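Local coordinates for lipoate-protein ligase 1 (Plasmodium falciparum, PDB 5T8U) that belongs to the lipoate-protein ligase family, with a catalytic domain of the lipoyl protein ligase A/B family, and holds lipoic acid in its pocket, at residues 100-111 and 163-174. Sequence-based numbering, arbitrary orientation.
Sequences YHDLGNVCFTFL and FLHHGTILINLE. With LPA (lipoic acid), chain C.
The ring of Phe108 lies across the neighbouring strand at Gly167, where no side chain stands in its way. Gly167 CA sits 3.8 Å from the centroid of the Phe108 ring, over the face, in a CH-pi contact. Phe108 CG sits between the backbone N and the carbonyl carbon (chi1 64°), which lays the ring across the glycine. One ring edge then turns toward the face of His165, an offset edge-to-face pair with planes at 74°. Both nitrogens of His165 are engaged beyond this pair, NE2 by Ser154 and ND1 by Asn120. Ile169 CG1 packs obliquely against the Phe108 ring, 3.7 Å from Phe108 CD2. Phe108 and Phe110 also touch helix 117-132, which covers this face.

Strands 105-111 and 163-170 run antiparallel. Val106 with Ile169, Phe108 with Gly167 and Phe110 with His165 are hydrogen-bonded pairs. Gly167 N donates to Phe108 O at 2.9 Å, and Phe108 N to Gly167 O.

The other face carries Cys107, Thr109, His166 and Thr168. Thr109 OG1 lies 3.4 Å from His166 CB and is held by Trp59 and Glu29. The His166 ring meets lipoic acid with its edge, His166 ND1 being 3.2 Å from LPA C8, while NE2 is hydrogen-bonded to Thr94. From the preceding strand, His101 NE2 comes within 3.5 Å of LPA S8. His101 ND1 donates to Tyr100 O, which probably helps to hold the ring's rotation.

At the Asp102–Asn105 type I turn, Asp102 OD1 accepts from Gly104 N, an Asx turn. Asn105 OD1 takes Asp102 N in a straight bond of 2.8 Å.

Two central antiparallel strands of the large mixed sheet thus meet helix 117-132 through Phe108 and Phe110. On their other face helix 22-34 packs near Leu164 and Leu111, and Cys107, His166 and Thr168 line the lipoic acid pocket of the ligase catalytic domain.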
loop_
_atom_site.group_PDB
_atom_site.type_symbol
_atom_site.label_atom_id
_atom_site.label_comp_id
_atom_site.label_asym_id
_atom_site.label_seq_id
_atom_site.Cartn_x
_atom_site.Cartn_y
_atom_site.Cartn_z
ATOM N N TYR A 100 9.404 6.648 3.916
ATOM C CA TYR A 100 10.381 6.253 4.918
ATOM C C TYR A 100 9.661 5.789 6.175
ATOM O O TYR A 100 8.617 6.339 6.542
ATOM C CB TYR A 100 11.309 7.426 5.242
ATOM C CG TYR A 100 12.283 7.185 6.373
ATOM C CD1 TYR A 100 13.474 6.502 6.164
ATOM C CD2 TYR A 100 12.023 7.668 7.647
ATOM C CE1 TYR A 100 14.368 6.293 7.193
ATOM C CE2 TYR A 100 12.913 7.465 8.684
ATOM C CZ TYR A 100 14.083 6.778 8.451
ATOM O OH TYR A 100 14.976 6.571 9.477
ATOM N N HIS A 101 10.223 4.779 6.833
ATOM C CA HIS A 101 9.636 4.202 8.032
ATOM C C HIS A 101 10.669 4.160 9.144
ATOM O O HIS A 101 11.868 4.012 8.895
ATOM C CB HIS A 101 9.119 2.777 7.787
ATOM C CG HIS A 101 7.775 2.717 7.131
ATOM N ND1 HIS A 101 7.085 3.839 6.728
ATOM C CD2 HIS A 101 6.992 1.659 6.811
ATOM C CE1 HIS A 101 5.936 3.477 6.186
ATOM N NE2 HIS A 101 5.856 2.159 6.224
ATOM N N ASP A 102 10.189 4.299 10.375
ATOM C CA ASP A 102 10.976 3.997 11.561
ATOM C C ASP A 102 10.001 3.747 12.705
ATOM O O ASP A 102 8.781 3.786 12.525
ATOM C CB ASP A 102 11.972 5.118 11.881
ATOM C CG ASP A 102 11.295 6.410 12.301
ATOM O OD1 ASP A 102 10.059 6.423 12.474
ATOM O OD2 ASP A 102 12.006 7.425 12.456
ATOM N N LEU A 103 10.548 3.499 13.894
ATOM C CA LEU A 103 9.705 3.189 15.041
ATOM C C LEU A 103 8.842 4.366 15.479
ATOM O O LEU A 103 7.969 4.184 16.334
ATOM C CB LEU A 103 10.573 2.711 16.205
ATOM C CG LEU A 103 11.339 1.412 15.940
ATOM C CD1 LEU A 103 12.290 1.103 17.084
ATOM C CD2 LEU A 103 10.384 0.246 15.717
ATOM N N GLY A 104 9.051 5.553 14.917
ATOM C CA GLY A 104 8.224 6.696 15.232
ATOM C C GLY A 104 6.913 6.764 14.484
ATOM O O GLY A 104 6.187 7.752 14.625
ATOM N N ASN A 105 6.585 5.747 13.689
ATOM C CA ASN A 105 5.351 5.739 12.916
ATOM C C ASN A 105 4.718 4.358 12.984
ATOM O O ASN A 105 5.407 3.344 13.127
ATOM C CB ASN A 105 5.590 6.138 11.449
ATOM C CG ASN A 105 6.286 5.053 10.649
ATOM O OD1 ASN A 105 7.513 5.029 10.550
ATOM N ND2 ASN A 105 5.503 4.156 10.060
ATOM N N VAL A 106 3.394 4.337 12.879
ATOM C CA VAL A 106 2.620 3.109 12.898
ATOM C C VAL A 106 2.180 2.792 11.475
ATOM O O VAL A 106 2.102 3.666 10.606
ATOM C CB VAL A 106 1.402 3.225 13.846
ATOM C CG1 VAL A 106 0.684 1.887 13.994
ATOM C CG2 VAL A 106 1.837 3.750 15.209
ATOM N N CYS A 107 1.898 1.515 11.228
ATOM C CA CYS A 107 1.390 1.046 9.946
ATOM C C CYS A 107 0.124 0.237 10.187
ATOM O O CYS A 107 0.126 -0.703 10.990
ATOM C CB CYS A 107 2.423 0.189 9.202
ATOM S SG CYS A 107 3.933 1.061 8.722
ATOM N N PHE A 108 -0.945 0.604 9.483
ATOM C CA PHE A 108 -2.234 -0.059 9.596
ATOM C C PHE A 108 -2.584 -0.730 8.274
ATOM O O PHE A 108 -2.228 -0.241 7.197
ATOM C CB PHE A 108 -3.340 0.935 9.983
ATOM C CG PHE A 108 -3.594 1.996 8.947
ATOM C CD1 PHE A 108 -4.528 1.794 7.945
ATOM C CD2 PHE A 108 -2.905 3.196 8.979
ATOM C CE1 PHE A 108 -4.769 2.768 6.990
ATOM C CE2 PHE A 108 -3.141 4.175 8.029
ATOM C CZ PHE A 108 -4.075 3.959 7.033
ATOM N N THR A 109 -3.291 -1.855 8.367
ATOM C CA THR A 109 -3.707 -2.616 7.192
ATOM C C THR A 109 -5.143 -3.075 7.408
ATOM O O THR A 109 -5.401 -3.943 8.247
ATOM C CB THR A 109 -2.787 -3.812 6.949
ATOM O OG1 THR A 109 -1.440 -3.355 6.773
ATOM C CG2 THR A 109 -3.223 -4.595 5.711
ATOM N N PHE A 110 -6.070 -2.490 6.655
ATOM C CA PHE A 110 -7.460 -2.921 6.660
ATOM C C PHE A 110 -7.684 -3.916 5.528
ATOM O O PHE A 110 -7.325 -3.644 4.377
ATOM C CB PHE A 110 -8.403 -1.729 6.495
ATOM C CG PHE A 110 -8.396 -0.776 7.653
ATOM C CD1 PHE A 110 -9.171 -1.022 8.775
ATOM C CD2 PHE A 110 -7.627 0.375 7.615
ATOM C CE1 PHE A 110 -9.172 -0.143 9.840
ATOM C CE2 PHE A 110 -7.626 1.258 8.679
ATOM C CZ PHE A 110 -8.399 0.997 9.793
ATOM N N LEU A 111 -8.271 -5.064 5.856
ATOM C CA LEU A 111 -8.690 -6.038 4.856
ATOM C C LEU A 111 -10.200 -6.193 4.941
ATOM O O LEU A 111 -10.753 -6.311 6.040
ATOM C CB LEU A 111 -8.008 -7.394 5.057
ATOM C CG LEU A 111 -6.487 -7.383 5.197
ATOM C CD1 LEU A 111 -5.968 -8.800 5.352
ATOM C CD2 LEU A 111 -5.836 -6.706 4.003
ATOM N N PHE A 163 -10.073 -6.808 -0.397
ATOM C CA PHE A 163 -9.612 -5.447 -0.624
ATOM C C PHE A 163 -8.671 -5.064 0.509
ATOM O O PHE A 163 -9.018 -5.218 1.688
ATOM C CB PHE A 163 -10.777 -4.458 -0.701
ATOM C CG PHE A 163 -10.344 -3.021 -0.735
ATOM C CD1 PHE A 163 -9.810 -2.470 -1.889
ATOM C CD2 PHE A 163 -10.467 -2.220 0.388
ATOM C CE1 PHE A 163 -9.409 -1.146 -1.921
ATOM C CE2 PHE A 163 -10.070 -0.897 0.361
ATOM C CZ PHE A 163 -9.540 -0.360 -0.794
ATOM N N LEU A 164 -7.489 -4.569 0.146
ATOM C CA LEU A 164 -6.437 -4.240 1.100
ATOM C C LEU A 164 -6.149 -2.748 1.029
ATOM O O LEU A 164 -5.705 -2.246 -0.009
ATOM C CB LEU A 164 -5.170 -5.050 0.814
ATOM C CG LEU A 164 -3.983 -4.852 1.765
ATOM C CD1 LEU A 164 -3.169 -6.130 1.873
ATOM C CD2 LEU A 164 -3.083 -3.719 1.307
ATOM N N HIS A 165 -6.399 -2.049 2.133
ATOM C CA HIS A 165 -6.098 -0.626 2.282
ATOM C C HIS A 165 -5.094 -0.503 3.424
ATOM O O HIS A 165 -5.478 -0.539 4.597
ATOM C CB HIS A 165 -7.374 0.173 2.557
ATOM C CG HIS A 165 -7.136 1.574 3.034
ATOM N ND1 HIS A 165 -8.150 2.374 3.514
ATOM C CD2 HIS A 165 -6.008 2.322 3.099
ATOM C CE1 HIS A 165 -7.657 3.550 3.860
ATOM N NE2 HIS A 165 -6.359 3.543 3.619
ATOM N N HIS A 166 -3.813 -0.348 3.092
ATOM C CA HIS A 166 -2.765 -0.253 4.099
ATOM C C HIS A 166 -2.069 1.094 3.982
ATOM O O HIS A 166 -1.691 1.514 2.882
ATOM C CB HIS A 166 -1.759 -1.407 3.973
ATOM C CG HIS A 166 -0.717 -1.208 2.917
ATOM N ND1 HIS A 166 0.541 -0.722 3.197
ATOM C CD2 HIS A 166 -0.739 -1.451 1.586
ATOM C CE1 HIS A 166 1.247 -0.663 2.081
ATOM N NE2 HIS A 166 0.494 -1.101 1.089
ATOM N N GLY A 167 -1.916 1.770 5.121
ATOM C CA GLY A 167 -1.345 3.100 5.160
ATOM C C GLY A 167 -0.497 3.296 6.401
ATOM O O GLY A 167 -0.397 2.415 7.258
ATOM N N THR A 168 0.103 4.480 6.483
ATOM C CA THR A 168 1.004 4.841 7.565
ATOM C C THR A 168 0.426 6.006 8.353
ATOM O O THR A 168 -0.162 6.929 7.776
ATOM C CB THR A 168 2.391 5.222 7.030
ATOM O OG1 THR A 168 3.260 5.546 8.122
ATOM C CG2 THR A 168 2.301 6.417 6.089
ATOM N N ILE A 169 0.595 5.945 9.673
ATOM C CA ILE A 169 0.255 7.026 10.590
ATOM C C ILE A 169 1.550 7.525 11.214
ATOM O O ILE A 169 2.429 6.726 11.559
ATOM C CB ILE A 169 -0.735 6.558 11.678
ATOM C CG1 ILE A 169 -2.055 6.113 11.042
ATOM C CG2 ILE A 169 -0.976 7.666 12.704
ATOM C CD1 ILE A 169 -3.014 5.443 12.011
ATOM N N LEU A 170 1.668 8.841 11.362
ATOM C CA LEU A 170 2.894 9.463 11.843
ATOM C C LEU A 170 2.728 9.880 13.300
ATOM O O LEU A 170 1.897 10.738 13.616
ATOM C CB LEU A 170 3.264 10.662 10.972
ATOM C CG LEU A 170 4.229 10.348 9.825
ATOM C CD1 LEU A 170 3.792 9.126 9.022
ATOM C CD2 LEU A 170 4.352 11.558 8.925
ATOM N N ILE A 171 3.525 9.270 14.178
ATOM C CA ILE A 171 3.513 9.574 15.604
ATOM C C ILE A 171 4.737 10.418 15.935
ATOM O O ILE A 171 4.623 11.615 16.221
ATOM C CB ILE A 171 3.495 8.286 16.452
ATOM C CG1 ILE A 171 2.339 7.367 16.036
ATOM C CG2 ILE A 171 3.425 8.621 17.944
ATOM C CD1 ILE A 171 0.958 7.913 16.326
ATOM N N ASN A 172 5.917 9.795 15.894
ATOM C CA ASN A 172 7.173 10.439 16.264
ATOM C C ASN A 172 8.229 10.241 15.182
ATOM O O ASN A 172 9.425 10.187 15.475
ATOM C CB ASN A 172 7.678 9.902 17.603
ATOM C CG ASN A 172 8.840 10.705 18.158
ATOM O OD1 ASN A 172 8.943 11.910 17.931
ATOM N ND2 ASN A 172 9.729 10.033 18.883
ATOM N N LEU A 173 7.801 10.122 13.926
ATOM C CA LEU A 173 8.740 9.919 12.832
ATOM C C LEU A 173 9.782 11.033 12.804
ATOM O O LEU A 173 9.480 12.200 13.062
ATOM C CB LEU A 173 7.994 9.858 11.497
ATOM C CG LEU A 173 8.861 9.750 10.240
ATOM C CD1 LEU A 173 9.628 8.447 10.253
ATOM C CD2 LEU A 173 8.017 9.868 8.982
ATOM N N GLU A 174 11.021 10.659 12.497
ATOM C CA GLU A 174 12.096 11.629 12.314
ATOM C C GLU A 174 11.856 12.354 10.997
ATOM O O GLU A 174 12.112 11.814 9.919
ATOM C CB GLU A 174 13.450 10.927 12.334
ATOM C CG GLU A 174 14.642 11.863 12.453
ATOM C CD GLU A 174 15.956 11.114 12.569
ATOM O OE1 GLU A 174 16.992 11.761 12.834
ATOM O OE2 GLU A 174 15.954 9.878 12.396
HETATM C C1 LPA C . 1.616 7.660 -0.448
HETATM O O1 LPA C . 1.781 8.708 0.230
HETATM C C2 LPA C . 1.101 6.391 0.225
HETATM O O2 LPA C . 1.872 7.661 -1.682
HETATM C C3 LPA C . 2.174 5.857 1.170
HETATM C C4 LPA C . 1.847 4.421 1.575
HETATM C C5 LPA C . 3.070 3.813 2.259
HETATM C C6 LPA C . 2.861 2.454 2.542
HETATM S S6 LPA C . 4.220 1.747 2.709
HETATM C C7 LPA C . 1.907 2.245 4.261
HETATM C C8 LPA C . 2.513 0.984 5.026
HETATM S S8 LPA C . 3.900 0.361 4.005
#